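Local coordinates for protein probable porin (Pseudomonas aeruginosa, PDB 2Y0H) that probably forms a channel for small solutes across the outer membrane, as an 18-stranded beta barrel of the OprD porin family, at residues T281-A286 / Y291-R296; L111-P116 / G148-S153; L134-E139 / T144-Q149; N366-S371 / D376-R381. One frame throughout, in Å; residues are numbered along the deposited sequence.

Contact 1 of 4, residues T281-A286 / Y291-R296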
# COMPACT_ATOMS: atom_id res chain seq x y z
N THR A 281 1.62 -4.34 6.18
CA THR A 281 2.11 -3.25 5.36
C THR A 281 2.19 -3.75 3.92
O THR A 281 2.55 -4.89 3.67
CB THR A 281 3.49 -2.82 5.84
OG1 THR A 281 3.45 -2.66 7.26
CG2 THR A 281 3.90 -1.50 5.20
N THR A 282 1.84 -2.89 2.98
CA THR A 282 1.75 -3.29 1.58
C THR A 282 3.15 -3.26 0.98
O THR A 282 3.81 -2.22 1.02
CB THR A 282 0.86 -2.30 0.81
OG1 THR A 282 -0.39 -2.16 1.50
CG2 THR A 282 0.61 -2.77 -0.61
N PRO A 283 3.61 -4.39 0.44
CA PRO A 283 4.89 -4.42 -0.27
C PRO A 283 4.74 -3.62 -1.57
O PRO A 283 3.78 -3.83 -2.31
CB PRO A 283 5.10 -5.90 -0.60
CG PRO A 283 3.97 -6.65 0.07
CD PRO A 283 2.88 -5.67 0.32
N TYR A 284 5.64 -2.68 -1.81
CA TYR A 284 5.53 -1.79 -2.96
C TYR A 284 6.04 -2.49 -4.23
O TYR A 284 7.12 -2.20 -4.72
CB TYR A 284 6.32 -0.51 -2.67
CG TYR A 284 6.07 0.60 -3.65
CD1 TYR A 284 4.80 1.16 -3.79
CD2 TYR A 284 7.09 1.09 -4.46
CE1 TYR A 284 4.56 2.19 -4.70
CE2 TYR A 284 6.87 2.12 -5.37
CZ TYR A 284 5.61 2.66 -5.48
OH TYR A 284 5.38 3.68 -6.38
N VAL A 285 5.25 -3.44 -4.74
CA VAL A 285 5.70 -4.33 -5.81
C VAL A 285 4.69 -4.48 -6.95
O VAL A 285 3.49 -4.50 -6.73
CB VAL A 285 6.05 -5.74 -5.28
CG1 VAL A 285 7.08 -5.64 -4.16
CG2 VAL A 285 4.79 -6.48 -4.81
N ALA A 286 5.22 -4.59 -8.16
CA ALA A 286 4.42 -4.77 -9.38
C ALA A 286 3.34 -5.85 -9.28
O ALA A 286 2.19 -5.60 -9.61
CB ALA A 286 5.33 -5.06 -10.56
N TYR A 291 -4.87 -11.01 -2.49
CA TYR A 291 -4.54 -11.96 -1.44
C TYR A 291 -3.03 -12.15 -1.27
O TYR A 291 -2.48 -11.83 -0.22
CB TYR A 291 -5.26 -13.30 -1.69
CG TYR A 291 -4.92 -14.39 -0.70
CD1 TYR A 291 -5.02 -14.17 0.67
CD2 TYR A 291 -4.51 -15.64 -1.14
CE1 TYR A 291 -4.71 -15.17 1.57
CE2 TYR A 291 -4.20 -16.65 -0.24
CZ TYR A 291 -4.30 -16.40 1.11
OH TYR A 291 -3.99 -17.40 2.02
N GLN A 292 -2.36 -12.65 -2.30
CA GLN A 292 -0.91 -12.89 -2.22
C GLN A 292 -0.06 -11.75 -2.76
O GLN A 292 -0.49 -11.00 -3.65
CB GLN A 292 -0.54 -14.20 -2.91
CG GLN A 292 -0.90 -15.42 -2.08
CD GLN A 292 -0.26 -15.40 -0.71
OE1 GLN A 292 -0.94 -15.34 0.31
NE2 GLN A 292 1.06 -15.44 -0.68
N THR A 293 1.15 -11.62 -2.22
CA THR A 293 2.07 -10.57 -2.67
C THR A 293 3.10 -11.09 -3.68
O THR A 293 3.79 -10.30 -4.30
CB THR A 293 2.81 -9.88 -1.49
OG1 THR A 293 3.78 -10.77 -0.94
CG2 THR A 293 1.83 -9.47 -0.38
N PHE A 294 3.19 -12.42 -3.83
CA PHE A 294 4.13 -13.03 -4.78
C PHE A 294 5.57 -12.60 -4.53
O PHE A 294 6.33 -12.31 -5.46
CB PHE A 294 3.70 -12.75 -6.22
CG PHE A 294 2.48 -13.52 -6.63
CD1 PHE A 294 1.22 -13.09 -6.25
CD2 PHE A 294 2.59 -14.69 -7.36
CE1 PHE A 294 0.08 -13.81 -6.61
CE2 PHE A 294 1.46 -15.42 -7.72
CZ PHE A 294 0.21 -14.98 -7.34
N THR A 295 5.94 -12.56 -3.25
CA THR A 295 7.29 -12.18 -2.84
C THR A 295 7.91 -13.27 -1.97
O THR A 295 8.76 -12.99 -1.13
CB THR A 295 7.28 -10.85 -2.06
OG1 THR A 295 6.32 -10.92 -0.99
CG2 THR A 295 6.94 -9.68 -3.01
N ARG A 296 7.49 -14.52 -2.18
CA ARG A 296 7.99 -15.64 -1.38
C ARG A 296 9.43 -15.97 -1.78
O ARG A 296 9.87 -15.54 -2.85
CB ARG A 296 7.07 -16.86 -1.53
CG ARG A 296 5.71 -16.64 -0.88
CD ARG A 296 4.69 -17.66 -1.33
NE ARG A 296 4.98 -18.99 -0.81
CZ ARG A 296 4.11 -20.00 -0.85
NH1 ARG A 296 2.91 -19.82 -1.38
NH2 ARG A 296 4.45 -21.19 -0.35

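Contact 2 of 4, residues L111-P116 / G148-S153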
# COMPACT_ATOMS: atom_id res chain seq x y z
N LEU A 111 0.67 8.90 11.61
CA LEU A 111 1.01 9.04 10.20
C LEU A 111 0.48 7.88 9.40
O LEU A 111 0.33 6.76 9.91
CB LEU A 111 2.52 9.07 10.04
CG LEU A 111 3.29 10.17 10.77
CD1 LEU A 111 4.79 9.91 10.63
CD2 LEU A 111 2.91 11.50 10.16
N MET A 112 0.21 8.15 8.13
CA MET A 112 -0.07 7.10 7.15
C MET A 112 0.88 7.25 5.98
O MET A 112 0.51 7.80 4.96
CB MET A 112 -1.51 7.21 6.65
CG MET A 112 -2.52 6.87 7.70
SD MET A 112 -4.18 7.13 7.08
CE MET A 112 -5.07 7.39 8.60
N PRO A 113 2.13 6.78 6.15
CA PRO A 113 3.12 6.86 5.07
C PRO A 113 2.70 6.03 3.86
O PRO A 113 2.16 4.94 4.02
CB PRO A 113 4.38 6.21 5.68
CG PRO A 113 4.09 6.00 7.11
CD PRO A 113 2.61 6.02 7.31
N GLN A 114 2.97 6.54 2.66
CA GLN A 114 2.75 5.79 1.44
C GLN A 114 4.02 5.85 0.61
O GLN A 114 4.06 6.50 -0.43
CB GLN A 114 1.57 6.38 0.65
CG GLN A 114 0.25 6.27 1.39
CD GLN A 114 -0.93 6.67 0.52
OE1 GLN A 114 -1.73 7.52 0.89
NE2 GLN A 114 -1.04 6.05 -0.66
N LEU A 115 5.06 5.18 1.10
CA LEU A 115 6.40 5.28 0.54
C LEU A 115 6.90 3.91 0.12
O LEU A 115 6.44 2.89 0.63
CB LEU A 115 7.35 5.88 1.57
CG LEU A 115 6.89 7.23 2.13
CD1 LEU A 115 7.72 7.63 3.35
CD2 LEU A 115 6.96 8.30 1.03
N PRO A 116 7.85 3.88 -0.83
CA PRO A 116 8.31 2.59 -1.37
C PRO A 116 8.84 1.63 -0.30
O PRO A 116 8.70 0.42 -0.48
CB PRO A 116 9.42 3.01 -2.35
CG PRO A 116 9.05 4.41 -2.75
CD PRO A 116 8.49 5.03 -1.49
N GLY A 148 12.47 10.58 7.67
CA GLY A 148 11.50 10.25 8.69
C GLY A 148 11.95 9.17 9.65
O GLY A 148 12.92 8.45 9.41
N GLN A 149 11.25 9.08 10.77
CA GLN A 149 11.46 7.98 11.67
C GLN A 149 10.10 7.54 12.17
O GLN A 149 9.31 8.37 12.62
CB GLN A 149 12.35 8.41 12.82
CG GLN A 149 12.79 7.27 13.74
CD GLN A 149 13.61 7.78 14.92
OE1 GLN A 149 13.06 8.37 15.84
NE2 GLN A 149 14.93 7.58 14.87
N LEU A 150 9.84 6.25 12.09
CA LEU A 150 8.61 5.67 12.66
C LEU A 150 8.97 4.89 13.92
O LEU A 150 10.00 4.18 13.95
CB LEU A 150 7.94 4.75 11.63
CG LEU A 150 7.79 5.30 10.22
CD1 LEU A 150 7.10 4.27 9.35
CD2 LEU A 150 7.00 6.62 10.22
N TRP A 151 8.12 5.01 14.95
CA TRP A 151 8.40 4.40 16.25
C TRP A 151 7.45 3.25 16.54
O TRP A 151 7.80 2.31 17.25
CB TRP A 151 8.33 5.43 17.38
CG TRP A 151 8.92 6.75 17.01
CD1 TRP A 151 10.19 6.99 16.55
CD2 TRP A 151 8.27 8.03 17.08
NE1 TRP A 151 10.36 8.33 16.32
CE2 TRP A 151 9.20 8.99 16.63
CE3 TRP A 151 7.00 8.45 17.47
CZ2 TRP A 151 8.89 10.35 16.56
CZ3 TRP A 151 6.70 9.80 17.41
CH2 TRP A 151 7.65 10.73 16.96
N LYS A 152 6.24 3.32 16.00
CA LYS A 152 5.29 2.22 16.17
C LYS A 152 4.29 2.04 15.05
O LYS A 152 3.92 2.99 14.37
CB LYS A 152 4.55 2.29 17.51
CG LYS A 152 4.20 3.67 18.01
CD LYS A 152 3.22 3.58 19.17
CE LYS A 152 3.71 2.64 20.26
NZ LYS A 152 4.94 3.14 20.94
N SER A 153 3.85 0.80 14.91
CA SER A 153 2.88 0.39 13.92
C SER A 153 1.60 -0.02 14.65
O SER A 153 1.67 -0.74 15.65
CB SER A 153 3.44 -0.80 13.12
OG SER A 153 2.47 -1.35 12.24

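Contact 3 of 4, residues L134-E139 / T144-Q149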
# COMPACT_ATOMS: atom_id res chain seq x y z
N LEU A 134 7.94 12.84 10.25
CA LEU A 134 8.16 12.82 8.81
C LEU A 134 8.40 14.23 8.27
O LEU A 134 7.56 15.12 8.41
CB LEU A 134 6.95 12.20 8.09
CG LEU A 134 7.05 11.87 6.60
CD1 LEU A 134 8.22 10.97 6.32
CD2 LEU A 134 5.74 11.22 6.11
N LEU A 135 9.56 14.42 7.64
CA LEU A 135 9.94 15.71 7.07
C LEU A 135 9.91 15.57 5.56
O LEU A 135 10.52 14.64 5.03
CB LEU A 135 11.35 16.09 7.55
CG LEU A 135 12.02 17.46 7.35
CD1 LEU A 135 12.60 17.59 5.95
CD2 LEU A 135 11.10 18.64 7.69
N THR A 136 9.19 16.44 4.88
CA THR A 136 9.16 16.44 3.41
C THR A 136 9.53 17.83 2.92
O THR A 136 9.12 18.84 3.50
CB THR A 136 7.77 16.05 2.84
OG1 THR A 136 6.81 17.05 3.19
CG2 THR A 136 7.30 14.72 3.40
N SER A 137 10.30 17.90 1.85
CA SER A 137 10.75 19.21 1.40
C SER A 137 10.86 19.23 -0.11
O SER A 137 11.47 18.35 -0.71
CB SER A 137 12.07 19.57 2.07
OG SER A 137 12.48 20.87 1.71
N SER A 138 10.26 20.26 -0.71
CA SER A 138 10.21 20.40 -2.16
C SER A 138 10.65 21.80 -2.54
O SER A 138 9.97 22.48 -3.31
CB SER A 138 8.79 20.16 -2.65
OG SER A 138 8.31 18.90 -2.21
N GLU A 139 11.77 22.24 -1.98
CA GLU A 139 12.28 23.59 -2.19
C GLU A 139 12.79 23.80 -3.61
O GLU A 139 12.69 24.89 -4.15
CB GLU A 139 13.42 23.90 -1.20
CG GLU A 139 13.03 23.83 0.27
CD GLU A 139 12.01 24.89 0.65
OE1 GLU A 139 11.95 25.93 -0.04
OE2 GLU A 139 11.29 24.68 1.65
N THR A 144 11.82 16.24 -4.56
CA THR A 144 11.20 16.07 -3.25
C THR A 144 12.10 15.25 -2.35
O THR A 144 12.53 14.16 -2.72
CB THR A 144 9.83 15.40 -3.35
OG1 THR A 144 9.01 16.16 -4.25
CG2 THR A 144 9.14 15.35 -1.98
N LEU A 145 12.42 15.79 -1.19
CA LEU A 145 13.29 15.09 -0.27
C LEU A 145 12.48 14.66 0.93
O LEU A 145 11.62 15.41 1.40
CB LEU A 145 14.45 15.98 0.15
CG LEU A 145 15.33 16.48 -1.00
CD1 LEU A 145 16.47 17.35 -0.49
CD2 LEU A 145 15.86 15.32 -1.85
N THR A 146 12.74 13.46 1.41
CA THR A 146 12.01 12.93 2.56
C THR A 146 12.96 12.34 3.60
O THR A 146 13.98 11.71 3.27
CB THR A 146 11.00 11.86 2.12
OG1 THR A 146 10.12 12.42 1.14
CG2 THR A 146 10.17 11.37 3.32
N ALA A 147 12.64 12.56 4.86
CA ALA A 147 13.40 11.98 5.95
C ALA A 147 12.42 11.76 7.08
O ALA A 147 11.60 12.63 7.39
CB ALA A 147 14.55 12.91 6.39
N GLY A 148 12.47 10.58 7.67
CA GLY A 148 11.50 10.25 8.69
C GLY A 148 11.95 9.17 9.65
O GLY A 148 12.92 8.45 9.41
N GLN A 149 11.25 9.08 10.77
CA GLN A 149 11.46 7.98 11.67
C GLN A 149 10.10 7.54 12.17
O GLN A 149 9.31 8.37 12.62
CB GLN A 149 12.35 8.41 12.82
CG GLN A 149 12.79 7.27 13.74
CD GLN A 149 13.61 7.78 14.92
OE1 GLN A 149 13.06 8.37 15.84
NE2 GLN A 149 14.93 7.58 14.87

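Contact 4 of 4, residues N366-S371 / D376-R381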
# COMPACT_ATOMS: atom_id res chain seq x y z
N ASN A 366 -13.67 -10.18 -6.75
CA ASN A 366 -13.62 -11.63 -6.78
C ASN A 366 -12.18 -12.09 -6.74
O ASN A 366 -11.34 -11.65 -7.53
CB ASN A 366 -14.34 -12.18 -8.03
CG ASN A 366 -14.41 -13.71 -8.04
OD1 ASN A 366 -14.23 -14.37 -7.01
ND2 ASN A 366 -14.69 -14.28 -9.21
N ILE A 367 -11.88 -12.98 -5.80
CA ILE A 367 -10.53 -13.47 -5.62
C ILE A 367 -10.43 -14.98 -5.80
O ILE A 367 -11.10 -15.74 -5.11
CB ILE A 367 -9.99 -13.08 -4.23
CG1 ILE A 367 -10.00 -11.57 -4.08
CG2 ILE A 367 -8.59 -13.61 -4.02
CD1 ILE A 367 -9.52 -11.10 -2.75
N THR A 368 -9.60 -15.42 -6.73
CA THR A 368 -9.38 -16.85 -6.90
C THR A 368 -7.88 -17.11 -6.81
O THR A 368 -7.08 -16.46 -7.49
CB THR A 368 -9.94 -17.38 -8.24
OG1 THR A 368 -11.31 -16.99 -8.38
CG2 THR A 368 -9.85 -18.90 -8.28
N TYR A 369 -7.51 -18.06 -5.95
CA TYR A 369 -6.12 -18.36 -5.66
C TYR A 369 -5.90 -19.85 -5.50
O TYR A 369 -6.66 -20.52 -4.81
CB TYR A 369 -5.67 -17.66 -4.38
CG TYR A 369 -4.34 -18.13 -3.86
CD1 TYR A 369 -3.15 -17.63 -4.38
CD2 TYR A 369 -4.26 -19.08 -2.84
CE1 TYR A 369 -1.92 -18.05 -3.92
CE2 TYR A 369 -3.03 -19.52 -2.36
CZ TYR A 369 -1.86 -19.00 -2.91
OH TYR A 369 -0.64 -19.42 -2.46
N ARG A 370 -4.85 -20.37 -6.13
CA ARG A 370 -4.46 -21.78 -6.00
C ARG A 370 -2.96 -21.89 -5.87
O ARG A 370 -2.22 -21.11 -6.48
CB ARG A 370 -4.90 -22.58 -7.23
CG ARG A 370 -6.37 -22.54 -7.49
CD ARG A 370 -7.15 -23.35 -6.48
NE ARG A 370 -8.56 -23.42 -6.87
CZ ARG A 370 -9.46 -22.49 -6.57
NH1 ARG A 370 -9.10 -21.43 -5.85
NH2 ARG A 370 -10.71 -22.62 -6.96
N SER A 371 -2.50 -22.84 -5.06
CA SER A 371 -1.08 -23.18 -5.01
C SER A 371 -0.93 -24.70 -5.02
O SER A 371 -1.87 -25.42 -4.71
CB SER A 371 -0.43 -22.60 -3.75
OG SER A 371 -0.90 -23.27 -2.59
N ASP A 376 -5.67 -23.16 -1.03
CA ASP A 376 -6.49 -22.64 -2.12
C ASP A 376 -7.49 -21.66 -1.51
O ASP A 376 -7.88 -21.81 -0.35
CB ASP A 376 -7.28 -23.77 -2.80
CG ASP A 376 -6.39 -24.78 -3.50
OD1 ASP A 376 -5.22 -24.46 -3.79
OD2 ASP A 376 -6.88 -25.89 -3.78
N LEU A 377 -7.91 -20.66 -2.28
CA LEU A 377 -8.85 -19.67 -1.77
C LEU A 377 -9.81 -19.16 -2.83
O LEU A 377 -9.42 -18.86 -3.96
CB LEU A 377 -8.10 -18.46 -1.17
CG LEU A 377 -9.01 -17.35 -0.63
CD1 LEU A 377 -9.67 -17.78 0.67
CD2 LEU A 377 -8.24 -16.04 -0.44
N ASP A 378 -11.07 -19.07 -2.45
CA ASP A 378 -12.05 -18.33 -3.22
C ASP A 378 -12.67 -17.36 -2.26
O ASP A 378 -12.93 -17.70 -1.11
CB ASP A 378 -13.12 -19.25 -3.79
CG ASP A 378 -12.58 -20.19 -4.82
OD1 ASP A 378 -12.48 -19.78 -5.99
OD2 ASP A 378 -12.23 -21.33 -4.46
N GLU A 379 -12.89 -16.15 -2.73
CA GLU A 379 -13.35 -15.09 -1.85
C GLU A 379 -14.04 -14.01 -2.66
O GLU A 379 -13.62 -13.66 -3.77
CB GLU A 379 -12.18 -14.50 -1.06
CG GLU A 379 -12.55 -13.21 -0.33
CD GLU A 379 -11.52 -12.79 0.70
OE1 GLU A 379 -10.59 -13.58 0.98
OE2 GLU A 379 -11.65 -11.67 1.23
N ASN A 380 -15.12 -13.50 -2.09
CA ASN A 380 -15.78 -12.34 -2.63
C ASN A 380 -15.84 -11.28 -1.56
O ASN A 380 -16.08 -11.57 -0.39
CB ASN A 380 -17.16 -12.71 -3.15
CG ASN A 380 -17.09 -13.62 -4.37
OD1 ASN A 380 -17.07 -13.14 -5.51
ND2 ASN A 380 -17.02 -14.92 -4.14
N ARG A 381 -15.57 -10.04 -1.94
CA ARG A 381 -15.71 -8.94 -1.01
C ARG A 381 -16.65 -7.93 -1.60
O ARG A 381 -16.73 -7.78 -2.82
CB ARG A 381 -14.37 -8.26 -0.76
CG ARG A 381 -13.26 -9.18 -0.35
CD ARG A 381 -11.99 -8.40 -0.02
NE ARG A 381 -10.91 -9.31 0.31
CZ ARG A 381 -9.63 -8.98 0.33
NH1 ARG A 381 -9.26 -7.73 0.05
NH2 ARG A 381 -8.72 -9.90 0.64
O HOH W 1 -13.78 -17.35 -6.55

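Contact 1 of 4, residues T281-A286 / Y291-R296
T293 carries this contact, and P283 is its closest partner. The CB of T293 lies 3.8 Å from CG of P283. One atom further out, the methyl CG2 of T293 comes to 3.6 Å from the same CG of P283. The methyl is also 4.0 Å from CD of P283, so it sits against the CG-CD side of the ring, nearer CG. The two side chains cross at about a right angle. The other branch of T293 turns off toward its own segment. With chi1 at 72°, OG1 stands between the backbone N and the carbonyl carbon, and this leaves CG2 for the proline. OG1 of T293 is hydrogen-bonded to OG1 of T295 at 2.5 Å, a value short enough to be doubtful.

V285 adds two lighter touches. Its CG2 rests 4.0 Å from the carbonyl O of T293. Its CG1 lies 4.2 Å from CG2 of T295. Between P283 and V285 the chain makes an inverse gamma turn centred on Y284, with a weak bond of 2.9 Å from V285 N to P283 O. The turn brings P283 and V285 onto the side that meets T293 and T295. Across the segments there is only van der Waals contact, mostly between methyl and ring carbons.

T295 packs on Q266 and M268 of strand 259-269, and A286 N bonds N249 OD1. Both segments belong to the long loop between strands 259-269 and 300-309. The contact is buried, its centre about 9 Å from the chain's, consistent with a loop folded into the barrel, as is familiar in porins.

Contact 2 of 4, residues L111-P116 / G148-S153
L150 reaches across to two residues with its two methyl groups. CD2 lies 4.0 Å from CD1 of L111, and CD1 lies 4.1 Å from CG of P113. The leucine's CG is anti to its carbonyl carbon (chi1 -47°), and the branch at CG then splits the methyls between the two partners. L111 and L150 meet at an oblique angle. P113 and L150 pass each other in opposite directions. All three residues are buried, and the contact between the segments is wholly apolar.

The packing thins beyond this point. L115 points toward 148-153, but L115 CD1 stays 6.9 Å from L150 CD1. Q149 turns away from 111-116, and W151 takes no part in the contact. OE1 of Q149 accepts a bond of 2.7 Å from W151 NE1. The indole N-H meets OE1 on a lone pair in the carbonyl plane, and OE1 lies close to the ring plane. A detergent molecule touches W151, consistent with a membrane-facing surface here. W151 and K152 both face D131, forming a classic beta bulge.

F130 of strand 129-137 packs on both P113 and L150, and F178 of strand 178-186 also touches L150. L115 rests on L180 and Y196. Strand 111-115 leaves the wall at L111, which is backbone-bonded to F130. It pairs with 118-119 and probably packs inward against strands 129-137, 143-154, 178-186 and 191-200.

Contact 3 of 4, residues L134-E139 / T144-Q149
L134 meets T146 and G148 on one face of a beta hairpin made by strands 129-137 and 143-154 of the barrel. The two strands run antiparallel, with axes 4.7 Å apart.

Two hydrogen-bonded pairs, each with bonds in both directions, hold the strands. In the first, L135 N reaches A147 O at 2.7 Å, and A147 N bonds back to L135 O. In the second, L145 N reaches S137 O at 2.8 Å, and S137 N bonds back to L145 O. T136 and T146 lie between them as a non-hydrogen-bonded pair. CA-H...O contacts add to the ladder, such as T136 CA to L145 O at 3.3 Å.

Apolar packing is concentrated on the face with L134, T136 and T146. CG of L134 is anti to the backbone N (chi1 -170°). This brings CD1 within 3.6 Å of the CG2 methyl of T146 and 4.1 Å of CA of G148. L180 of the neighbouring strand packs against both L134 and T146. L135, S137, L145 and A147 occupy the other face. A bound detergent lies near L145, consistent with this face being turned to the membrane.

The hydroxyl of S137 bonds outside the hairpin, to OG1 of T104 on strand 104-108. Only one side-chain polar contact crosses the segments, and it is weak. Near the turn, OG of S138 and OG1 of T144 make this hydrogen bond at 3.5 Å, and CG2 of T144 sits 3.7 Å from that same OG.

Contact 4 of 4, residues N366-S371 / D376-R381
D376 starts the return strand by touching both R370 and S371. Its CG lies 3.4 Å from CD of R370, and its OD1 takes a weak bond from S371 N.

L377 forms a hydrogen-bonded pair with Y369. The carbonyl O of Y369 accepts from L377 N and, at 2.8 Å, from NH1 of R370. The two donors reach it from opposite faces of the carbonyl plane. NH1 of R370 also bonds L377 O weakly, so this group spans both strands.

D378 forms a salt bridge with R370, OD2 lying 3.2 Å from NH2, but its hydrogen bonds are both weak. The guanidinium and carboxylate planes stand 78° apart. A bend in the arginine chain (chi2 -72°) turns its end across to the neighbouring strand. R22 is a second salt-bridge partner of D378 OD2. A water donates to D378 OD1 at 2.8 Å and also bonds T368 OG1, bridging this pair.

E379 pairs with I367 through backbone bonds. Its OE2 is held at 2.6 Å by NE of R381, which meets it from above the carboxylate plane. N380 lies beside N366, pointing the same way.

CD1 of I367 rests over one face of the R381 guanidinium, 3.7 Å from NH2, while the salt bridge to E379 steadies the group.

This is a beta hairpin of strands 361-371 and 376-389, the last pair of the barrel. Bonds from D376 and D378 to strand 7-22 join it to the first strand, as in a closed porin barrel.

From the N terminus, contact 2 opens first and closes a loop of 31 residues on strand 143-154. Contact 3 opens inside that loop and ends on the same strand, sharing G148 and Q149 with contact 2. They touch where L111 CD1 meets L134 CB at 4.0 Å. Contact 1 follows in series and closes a loop of four residues within the long loop between strands 259-269 and 300-309. It meets contact 2 through Y284 and P116, and contact 4 through Y291 and Q292 against Y369. Contact 4 comes last, a hairpin at the C-terminal end of the barrel. Contacts 2 and 4 lie on opposite sides of the chain's centre, with contact 1 bridging them.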